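Local atomic coordinates of insecticidal Delta-Endotoxin Cry8Ea1 (Bacillus Thuringiensis, PDB entry 3EB7), a protein that kills susceptible insect larvae, notably the soil-dwelling grubs of Holotrichia parallela, probably by binding gut receptors and forming pores in the membrane, as in other three-domain Cry toxins. Residues Ile280-Arg289 with Ser327-Thr337; Tyr359-Asp367 with Thr378-Ile388. One frame throughout, in Å; residues are numbered along the deposited sequence.

Contact 1. Residues Ile280-Arg289 with Ser327-Thr337; sequences ITRLSIYTGR and SVIATQQIGFT
Phe336 lies with the edge of its ring against Leu283, CE1 standing 3.8 Å from Leu283 CB, at one end of an antiparallel strand pair in the Greek-key sheet of the toxin's second domain. Strand 330-335 is the outermost strand of this four-stranded sheet, and 280-289 separates it from strand 296-310. The pair shows how one ladder of backbone bonds can serve two unlike faces. On the inner face lie Leu283, Ile285, Thr287, Gln332 and Ile334. Ile285 and Ile334 both turn CG1 beside the backbone N (chi1 -55° in each), and their CD1 methyls approach obliquely to 4.1 Å. Ile334 also lays its CG2 over one face of the Phe336 ring, near the rim, while Ile280 CD1 reaches the same ring at CD1 from across the contact. Phe336 then meets Phe366 and Phe379 edge-to-face, which carries the apolar packing into the next sheet.

The other face is more polar. Tyr286 and Thr331 lie side by side and point the same way, Thr331 CG2 reaching 3.4 Å from ring atom CD2, with Val328 CG1 in the ring plane at the edge. Arg282 stretches its chain out from CG to NE and brings guanidinium NH1 to 3.7 Å from Gly335 CA, with the group beside Gln333.

Both ends of the ladder are irregular. Ile329 and Ala330 face Thr287 together in a classic beta bulge, and beyond it a water accepts from Arg289 N and donates to Ser327 O. At the far end, Thr281 O is gripped by two donors from opposite faces of its carbonyl plane: Phe336 N at 2.9 Å, well above that plane, and the hydroxyl Thr337 OG1 at 3.2 Å, tilted only 20° from it.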
loop_
_atom_site.group_PDB
_atom_site.type_symbol
_atom_site.label_atom_id
_atom_site.label_comp_id
_atom_site.label_asym_id
_atom_site.label_seq_id
_atom_site.Cartn_x
_atom_site.Cartn_y
_atom_site.Cartn_z
ATOM N N ILE A 280 7.046 0.202 -15.564
ATOM C CA ILE A 280 8.230 -0.168 -16.327
ATOM C C ILE A 280 7.858 -0.583 -17.743
ATOM O O ILE A 280 6.900 -1.328 -17.937
ATOM C CB ILE A 280 9.093 -1.273 -15.588
ATOM C CG1 ILE A 280 10.413 -1.517 -16.303
ATOM C CG2 ILE A 280 8.327 -2.625 -15.461
ATOM C CD1 ILE A 280 11.493 -2.179 -15.406
ATOM N N THR A 281 8.614 -0.084 -18.729
ATOM C CA THR A 281 8.434 -0.447 -20.152
ATOM C C THR A 281 9.636 -1.170 -20.798
ATOM O O THR A 281 9.490 -1.966 -21.730
ATOM C CB THR A 281 8.072 0.786 -21.016
ATOM O OG1 THR A 281 9.147 1.717 -20.982
ATOM C CG2 THR A 281 6.777 1.448 -20.514
ATOM N N ARG A 282 10.830 -0.916 -20.294
ATOM C CA ARG A 282 12.007 -1.558 -20.859
ATOM C C ARG A 282 13.134 -1.556 -19.851
ATOM O O ARG A 282 13.253 -0.615 -19.060
ATOM C CB ARG A 282 12.409 -0.835 -22.147
ATOM C CG ARG A 282 13.279 -1.663 -23.076
ATOM C CD ARG A 282 13.403 -1.067 -24.492
ATOM N NE ARG A 282 14.154 -2.002 -25.355
ATOM C CZ ARG A 282 13.618 -3.059 -25.973
ATOM N NH1 ARG A 282 12.299 -3.299 -25.876
ATOM N NH2 ARG A 282 14.401 -3.865 -26.697
ATOM N N LEU A 283 13.939 -2.624 -19.837
ATOM C CA LEU A 283 15.176 -2.634 -19.008
ATOM C C LEU A 283 16.341 -3.175 -19.825
ATOM O O LEU A 283 16.198 -4.233 -20.435
ATOM C CB LEU A 283 14.986 -3.588 -17.832
ATOM C CG LEU A 283 15.516 -3.370 -16.419
ATOM C CD1 LEU A 283 15.959 -4.708 -15.910
ATOM C CD2 LEU A 283 16.596 -2.368 -16.320
ATOM N N SER A 284 17.473 -2.486 -19.846
ATOM C CA SER A 284 18.700 -3.059 -20.420
ATOM C C SER A 284 19.686 -3.286 -19.313
ATOM O O SER A 284 19.922 -2.373 -18.559
ATOM C CB SER A 284 19.385 -2.130 -21.446
ATOM O OG SER A 284 18.551 -1.905 -22.543
ATOM N N ILE A 285 20.258 -4.491 -19.222
ATOM C CA ILE A 285 21.215 -4.803 -18.143
ATOM C C ILE A 285 22.607 -4.950 -18.770
ATOM O O ILE A 285 22.777 -5.647 -19.760
ATOM C CB ILE A 285 20.812 -6.096 -17.389
ATOM C CG1 ILE A 285 19.377 -5.999 -16.865
ATOM C CG2 ILE A 285 21.839 -6.494 -16.294
ATOM C CD1 ILE A 285 18.786 -7.350 -16.360
ATOM N N TYR A 286 23.593 -4.274 -18.208
ATOM C CA TYR A 286 24.957 -4.315 -18.694
ATOM C C TYR A 286 25.775 -5.203 -17.738
ATOM O O TYR A 286 25.701 -5.067 -16.508
ATOM C CB TYR A 286 25.523 -2.878 -18.798
ATOM C CG TYR A 286 24.740 -2.036 -19.799
ATOM C CD1 TYR A 286 23.551 -1.392 -19.445
ATOM C CD2 TYR A 286 25.172 -1.920 -21.107
ATOM C CE1 TYR A 286 22.782 -0.661 -20.404
ATOM C CE2 TYR A 286 24.442 -1.194 -22.057
ATOM C CZ TYR A 286 23.249 -0.574 -21.707
ATOM O OH TYR A 286 22.580 0.132 -22.683
ATOM N N THR A 287 26.533 -6.121 -18.334
ATOM C CA THR A 287 27.270 -7.145 -17.605
ATOM C C THR A 287 28.795 -6.945 -17.678
ATOM O O THR A 287 29.345 -6.589 -18.709
ATOM C CB THR A 287 26.881 -8.529 -18.149
ATOM O OG1 THR A 287 25.454 -8.676 -18.029
ATOM C CG2 THR A 287 27.591 -9.640 -17.402
ATOM N N GLY A 288 29.452 -7.153 -16.539
ATOM C CA GLY A 288 30.892 -7.210 -16.448
ATOM C C GLY A 288 31.329 -8.584 -15.973
ATOM O O GLY A 288 30.554 -9.357 -15.444
ATOM N N ARG A 289 32.597 -8.875 -16.203
ATOM C CA ARG A 289 33.219 -10.113 -15.806
ATOM C C ARG A 289 34.310 -9.786 -14.776
ATOM O O ARG A 289 35.213 -8.991 -15.058
ATOM C CB ARG A 289 33.809 -10.834 -17.029
ATOM C CG ARG A 289 34.317 -12.232 -16.713
ATOM C CD ARG A 289 34.718 -12.992 -18.003
ATOM N NE ARG A 289 34.977 -14.420 -17.802
ATOM C CZ ARG A 289 36.085 -14.920 -17.253
ATOM N NH1 ARG A 289 37.052 -14.121 -16.835
ATOM N NH2 ARG A 289 36.242 -16.220 -17.131
ATOM N N SER A 327 34.601 -2.349 -19.478
ATOM C CA SER A 327 34.087 -3.300 -18.479
ATOM C C SER A 327 32.839 -4.029 -18.961
ATOM O O SER A 327 32.523 -5.085 -18.450
ATOM C CB SER A 327 33.743 -2.606 -17.163
ATOM O OG SER A 327 34.888 -2.345 -16.386
ATOM N N VAL A 328 32.113 -3.448 -19.911
ATOM C CA VAL A 328 30.822 -3.983 -20.355
ATOM C C VAL A 328 31.094 -5.087 -21.352
ATOM O O VAL A 328 31.611 -4.826 -22.449
ATOM C CB VAL A 328 29.943 -2.884 -21.006
ATOM C CG1 VAL A 328 28.657 -3.476 -21.617
ATOM C CG2 VAL A 328 29.625 -1.778 -20.001
ATOM N N ILE A 329 30.809 -6.335 -20.980
ATOM C CA ILE A 329 31.130 -7.411 -21.933
ATOM C C ILE A 329 29.906 -7.971 -22.602
ATOM O O ILE A 329 30.005 -8.648 -23.629
ATOM C CB ILE A 329 32.078 -8.519 -21.353
ATOM C CG1 ILE A 329 31.598 -9.074 -19.997
ATOM C CG2 ILE A 329 33.516 -7.959 -21.229
ATOM C CD1 ILE A 329 30.520 -10.147 -20.092
ATOM N N ALA A 330 28.742 -7.662 -22.040
ATOM C CA ALA A 330 27.482 -8.108 -22.612
ATOM C C ALA A 330 26.392 -7.129 -22.207
ATOM O O ALA A 330 26.558 -6.371 -21.240
ATOM C CB ALA A 330 27.150 -9.540 -22.182
ATOM N N THR A 331 25.331 -7.079 -23.020
ATOM C CA THR A 331 24.107 -6.342 -22.705
ATOM C C THR A 331 22.944 -7.290 -22.897
ATOM O O THR A 331 23.068 -8.280 -23.565
ATOM C CB THR A 331 23.869 -5.092 -23.583
ATOM O OG1 THR A 331 23.462 -5.496 -24.899
ATOM C CG2 THR A 331 25.118 -4.178 -23.652
ATOM N N GLN A 332 21.830 -7.015 -22.261
ATOM C CA GLN A 332 20.633 -7.732 -22.551
ATOM C C GLN A 332 19.512 -6.712 -22.452
ATOM O O GLN A 332 19.453 -5.968 -21.467
ATOM C CB GLN A 332 20.433 -8.852 -21.522
ATOM C CG GLN A 332 19.225 -9.750 -21.867
ATOM C CD GLN A 332 19.030 -10.881 -20.899
ATOM O OE1 GLN A 332 19.937 -11.243 -20.160
ATOM N NE2 GLN A 332 17.852 -11.468 -20.921
ATOM N N GLN A 333 18.636 -6.683 -23.461
ATOM C CA GLN A 333 17.436 -5.820 -23.470
ATOM C C GLN A 333 16.185 -6.632 -23.153
ATOM O O GLN A 333 15.959 -7.689 -23.749
ATOM C CB GLN A 333 17.275 -5.115 -24.832
ATOM C CG GLN A 333 18.503 -4.284 -25.284
ATOM C CD GLN A 333 18.392 -3.708 -26.723
ATOM O OE1 GLN A 333 19.405 -3.477 -27.382
ATOM N NE2 GLN A 333 17.176 -3.456 -27.186
ATOM N N ILE A 334 15.360 -6.138 -22.227
ATOM C CA ILE A 334 14.123 -6.804 -21.844
ATOM C C ILE A 334 12.942 -5.863 -22.058
ATOM O O ILE A 334 12.880 -4.784 -21.445
ATOM C CB ILE A 334 14.158 -7.317 -20.357
ATOM C CG1 ILE A 334 15.386 -8.235 -20.103
ATOM C CG2 ILE A 334 12.869 -8.034 -20.034
ATOM C CD1 ILE A 334 15.614 -8.643 -18.623
ATOM N N GLY A 335 12.028 -6.227 -22.958
ATOM C CA GLY A 335 10.811 -5.413 -23.180
ATOM C C GLY A 335 9.736 -5.778 -22.143
ATOM O O GLY A 335 9.372 -6.939 -22.035
ATOM N N PHE A 336 9.247 -4.800 -21.378
ATOM C CA PHE A 336 8.373 -5.069 -20.224
ATOM C C PHE A 336 6.979 -4.404 -20.387
ATOM O O PHE A 336 6.105 -4.563 -19.513
ATOM C CB PHE A 336 9.013 -4.533 -18.932
ATOM C CG PHE A 336 9.957 -5.489 -18.214
ATOM C CD1 PHE A 336 11.227 -5.078 -17.863
ATOM C CD2 PHE A 336 9.559 -6.766 -17.833
ATOM C CE1 PHE A 336 12.112 -5.921 -17.161
ATOM C CE2 PHE A 336 10.449 -7.627 -17.134
ATOM C CZ PHE A 336 11.722 -7.180 -16.793
ATOM N N THR A 337 6.779 -3.676 -21.491
ATOM C CA THR A 337 5.533 -2.960 -21.762
ATOM C C THR A 337 4.309 -3.837 -21.605
ATOM O O THR A 337 4.221 -4.901 -22.238
ATOM C CB THR A 337 5.561 -2.228 -23.138
ATOM O OG1 THR A 337 6.728 -1.428 -23.170
ATOM C CG2 THR A 337 4.389 -1.271 -23.343
HETATM O O HOH W 1 34.132 -6.725 -17.222
#

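Contact 2. Residues Tyr359-Asp367 with Thr378-Ile388; sequences YGVSKVVFD and TFTYNPGSEGI
Phe366 and Phe379 face each other as a hydrogen-bonded pair in a beta hairpin whose second strand, 376-381, is an edge strand of a second Greek-key sheet. Their side chains cross at about a right angle, and Phe366 CD1 comes 3.9 Å from Phe379 CB. With CG beside the backbone N (chi1 -46°), the Phe366 ring turns its edge to the strand opposite, while Val364 CG1 sits over one face, toward the rim. Tyr381, whose CG is anti to the backbone N (chi1 174°), swings back along the hairpin until its edge meets Val361 O, and Pro383 CD lies over one face near the rim. Ile334 of the neighbouring sheet packs on Phe366 and Phe379, and Gln332 on Tyr381.

The opposite face is more open. There Val365 and Thr378 meet methyl to methyl, CG1 to CG2 at a tight 3.4 Å, and extended Lys363 crosses Asn382. Past Tyr381 the strands part, and a water donates to Ser362 O at 2.6 Å and accepts from Gly384 N and Ser385 OG, a hydroxyl also hydrogen-bonded to Lys299 N. The chemistry implies a hairpin held by backbone bonds where Phe366 and Tyr381 are buried, and by a shared water where the chain leaves the sheet.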
loop_
_atom_site.group_PDB
_atom_site.type_symbol
_atom_site.label_atom_id
_atom_site.label_comp_id
_atom_site.label_asym_id
_atom_site.label_seq_id
_atom_site.Cartn_x
_atom_site.Cartn_y
_atom_site.Cartn_z
ATOM N N TYR A 359 31.106 -8.468 -4.955
ATOM C CA TYR A 359 29.684 -8.729 -4.856
ATOM C C TYR A 359 29.015 -8.347 -6.148
ATOM O O TYR A 359 29.483 -7.427 -6.832
ATOM C CB TYR A 359 29.074 -7.944 -3.689
ATOM C CG TYR A 359 29.651 -8.349 -2.353
ATOM C CD1 TYR A 359 30.749 -7.688 -1.833
ATOM C CD2 TYR A 359 29.075 -9.370 -1.610
ATOM C CE1 TYR A 359 31.281 -8.053 -0.606
ATOM C CE2 TYR A 359 29.604 -9.757 -0.383
ATOM C CZ TYR A 359 30.704 -9.101 0.095
ATOM O OH TYR A 359 31.236 -9.447 1.280
ATOM N N GLY A 360 27.941 -9.055 -6.502
ATOM C CA GLY A 360 27.118 -8.671 -7.653
ATOM C C GLY A 360 26.072 -9.699 -8.009
ATOM O O GLY A 360 26.215 -10.862 -7.655
ATOM N N VAL A 361 25.041 -9.288 -8.740
ATOM C CA VAL A 361 23.934 -10.175 -9.092
ATOM C C VAL A 361 24.339 -10.981 -10.350
ATOM O O VAL A 361 24.684 -10.398 -11.399
ATOM C CB VAL A 361 22.637 -9.341 -9.327
ATOM C CG1 VAL A 361 21.473 -10.191 -9.954
ATOM C CG2 VAL A 361 22.204 -8.628 -8.022
ATOM N N SER A 362 24.299 -12.308 -10.238
ATOM C CA SER A 362 24.682 -13.203 -11.365
ATOM C C SER A 362 23.493 -13.707 -12.187
ATOM O O SER A 362 23.643 -14.191 -13.313
ATOM C CB SER A 362 25.468 -14.395 -10.834
ATOM O OG SER A 362 24.637 -15.076 -9.912
ATOM N N LYS A 363 22.306 -13.567 -11.633
ATOM C CA LYS A 363 21.133 -14.151 -12.244
ATOM C C LYS A 363 19.860 -13.537 -11.695
ATOM O O LYS A 363 19.732 -13.370 -10.483
ATOM C CB LYS A 363 21.104 -15.668 -12.003
ATOM C CG LYS A 363 19.967 -16.377 -12.732
ATOM C CD LYS A 363 20.149 -17.887 -12.540
ATOM C CE LYS A 363 18.992 -18.699 -13.102
ATOM N NZ LYS A 363 19.171 -20.112 -12.596
ATOM N N VAL A 364 18.934 -13.205 -12.582
ATOM C CA VAL A 364 17.564 -12.813 -12.172
ATOM C C VAL A 364 16.516 -13.473 -13.075
ATOM O O VAL A 364 16.569 -13.315 -14.280
ATOM C CB VAL A 364 17.313 -11.247 -12.195
ATOM C CG1 VAL A 364 15.911 -10.927 -11.646
ATOM C CG2 VAL A 364 18.376 -10.511 -11.412
ATOM N N VAL A 365 15.576 -14.191 -12.480
ATOM C CA VAL A 365 14.397 -14.706 -13.202
ATOM C C VAL A 365 13.165 -13.805 -12.916
ATOM O O VAL A 365 12.761 -13.663 -11.753
ATOM C CB VAL A 365 14.099 -16.177 -12.801
ATOM C CG1 VAL A 365 12.909 -16.722 -13.582
ATOM C CG2 VAL A 365 15.348 -17.069 -13.047
ATOM N N PHE A 366 12.620 -13.177 -13.958
ATOM C CA PHE A 366 11.410 -12.367 -13.847
ATOM C C PHE A 366 10.186 -13.156 -14.361
ATOM O O PHE A 366 10.072 -13.429 -15.576
ATOM C CB PHE A 366 11.508 -11.067 -14.671
ATOM C CG PHE A 366 12.826 -10.280 -14.514
ATOM C CD1 PHE A 366 13.974 -10.644 -15.252
ATOM C CD2 PHE A 366 12.892 -9.146 -13.690
ATOM C CE1 PHE A 366 15.190 -9.917 -15.137
ATOM C CE2 PHE A 366 14.086 -8.382 -13.584
ATOM C CZ PHE A 366 15.233 -8.761 -14.313
ATOM N N ASP A 367 9.253 -13.480 -13.472
ATOM C CA ASP A 367 8.031 -14.141 -13.908
ATOM C C ASP A 367 7.009 -13.078 -14.208
ATOM O O ASP A 367 6.726 -12.245 -13.362
ATOM C CB ASP A 367 7.503 -15.092 -12.862
ATOM C CG ASP A 367 8.442 -16.254 -12.590
ATOM O OD1 ASP A 367 9.113 -16.753 -13.530
ATOM O OD2 ASP A 367 8.470 -16.714 -11.432
ATOM N N THR A 378 8.526 -15.917 -18.994
ATOM C CA THR A 378 9.687 -15.701 -18.118
ATOM C C THR A 378 10.740 -14.895 -18.850
ATOM O O THR A 378 10.971 -15.100 -20.034
ATOM C CB THR A 378 10.332 -17.037 -17.683
ATOM O OG1 THR A 378 9.307 -17.909 -17.217
ATOM C CG2 THR A 378 11.318 -16.866 -16.558
ATOM N N PHE A 379 11.382 -13.980 -18.135
ATOM C CA PHE A 379 12.558 -13.276 -18.649
ATOM C C PHE A 379 13.696 -13.667 -17.752
ATOM O O PHE A 379 13.581 -13.601 -16.541
ATOM C CB PHE A 379 12.340 -11.753 -18.605
ATOM C CG PHE A 379 11.146 -11.288 -19.422
ATOM C CD1 PHE A 379 9.964 -10.906 -18.796
ATOM C CD2 PHE A 379 11.209 -11.256 -20.827
ATOM C CE1 PHE A 379 8.859 -10.475 -19.549
ATOM C CE2 PHE A 379 10.126 -10.836 -21.600
ATOM C CZ PHE A 379 8.942 -10.432 -20.959
ATOM N N THR A 380 14.787 -14.127 -18.342
ATOM C CA THR A 380 15.934 -14.521 -17.561
ATOM C C THR A 380 17.171 -13.780 -17.983
ATOM O O THR A 380 17.567 -13.795 -19.159
ATOM C CB THR A 380 16.218 -16.032 -17.664
ATOM O OG1 THR A 380 14.998 -16.760 -17.452
ATOM C CG2 THR A 380 17.262 -16.422 -16.657
ATOM N N TYR A 381 17.749 -13.131 -16.972
ATOM C CA TYR A 381 19.101 -12.652 -16.985
ATOM C C TYR A 381 20.034 -13.719 -16.344
ATOM O O TYR A 381 20.002 -13.947 -15.135
ATOM C CB TYR A 381 19.160 -11.319 -16.202
ATOM C CG TYR A 381 20.548 -10.772 -16.021
ATOM C CD1 TYR A 381 21.244 -10.198 -17.112
ATOM C CD2 TYR A 381 21.187 -10.838 -14.780
ATOM C CE1 TYR A 381 22.552 -9.684 -16.954
ATOM C CE2 TYR A 381 22.507 -10.372 -14.622
ATOM C CZ TYR A 381 23.158 -9.770 -15.704
ATOM O OH TYR A 381 24.435 -9.270 -15.549
ATOM N N ASN A 382 20.850 -14.384 -17.170
ATOM C CA ASN A 382 21.928 -15.236 -16.656
ATOM C C ASN A 382 23.165 -15.308 -17.557
ATOM O O ASN A 382 23.327 -16.253 -18.326
ATOM C CB ASN A 382 21.395 -16.625 -16.304
ATOM C CG ASN A 382 22.437 -17.491 -15.545
ATOM O OD1 ASN A 382 23.531 -17.035 -15.145
ATOM N ND2 ASN A 382 22.087 -18.762 -15.360
ATOM N N PRO A 383 24.072 -14.321 -17.453
ATOM C CA PRO A 383 25.232 -14.391 -18.376
ATOM C C PRO A 383 26.177 -15.579 -18.103
ATOM O O PRO A 383 26.871 -16.002 -19.022
ATOM C CB PRO A 383 25.942 -13.055 -18.183
ATOM C CG PRO A 383 25.376 -12.492 -16.887
ATOM C CD PRO A 383 24.095 -13.131 -16.582
ATOM N N GLY A 384 26.186 -16.113 -16.875
ATOM C CA GLY A 384 26.910 -17.349 -16.560
ATOM C C GLY A 384 28.067 -17.155 -15.608
ATOM O O GLY A 384 29.012 -16.472 -15.931
ATOM N N SER A 385 27.966 -17.718 -14.411
ATOM C CA SER A 385 29.018 -17.631 -13.420
ATOM C C SER A 385 29.401 -19.030 -12.966
ATOM O O SER A 385 28.662 -19.999 -13.190
ATOM C CB SER A 385 28.560 -16.789 -12.232
ATOM O OG SER A 385 28.298 -15.438 -12.620
ATOM N N GLU A 386 30.558 -19.132 -12.324
ATOM C CA GLU A 386 31.104 -20.424 -11.900
ATOM C C GLU A 386 31.999 -20.245 -10.662
ATOM O O GLU A 386 32.717 -19.251 -10.545
ATOM C CB GLU A 386 31.894 -21.056 -13.057
ATOM C CG GLU A 386 31.506 -22.510 -13.406
ATOM C CD GLU A 386 30.028 -22.738 -13.806
ATOM O OE1 GLU A 386 29.714 -22.688 -15.019
ATOM O OE2 GLU A 386 29.183 -23.022 -12.918
ATOM N N GLY A 387 31.912 -21.205 -9.737
ATOM C CA GLY A 387 32.715 -21.211 -8.506
ATOM C C GLY A 387 32.445 -20.065 -7.539
ATOM O O GLY A 387 33.341 -19.652 -6.818
ATOM N N ILE A 388 31.217 -19.549 -7.515
ATOM C CA ILE A 388 30.906 -18.405 -6.685
ATOM C C ILE A 388 30.070 -18.792 -5.447
ATOM O O ILE A 388 29.373 -19.817 -5.452
ATOM C CB ILE A 388 30.141 -17.346 -7.481
ATOM C CG1 ILE A 388 28.975 -18.007 -8.240
ATOM C CG2 ILE A 388 31.076 -16.610 -8.419
ATOM C CD1 ILE A 388 27.718 -17.198 -8.259
HETATM O O HOH W 2 26.010 -14.826 -14.035
#

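How the contacts relate
Followed from the N terminus, the chain runs through 280-289, passes along strands 296-310 and 316-321, and returns at 327-337, where contact 1 closes a loop of 37 residues. It then crosses into the second sheet through strand 340-352, and contact 2 closes the much shorter hairpin between 359-367 and 378-388. The two closures follow in series, neither nesting nor crossing, with centres about 12 Å apart. What joins them is the interface between the sheets: Thr287 OG1 and Tyr381 OH lie 2.7 Å apart in a probable hydrogen bond, and Gln332 NE2 probably donates to Thr380 O. Together the contacts tie two Greek-key sheets of the same domain face to face.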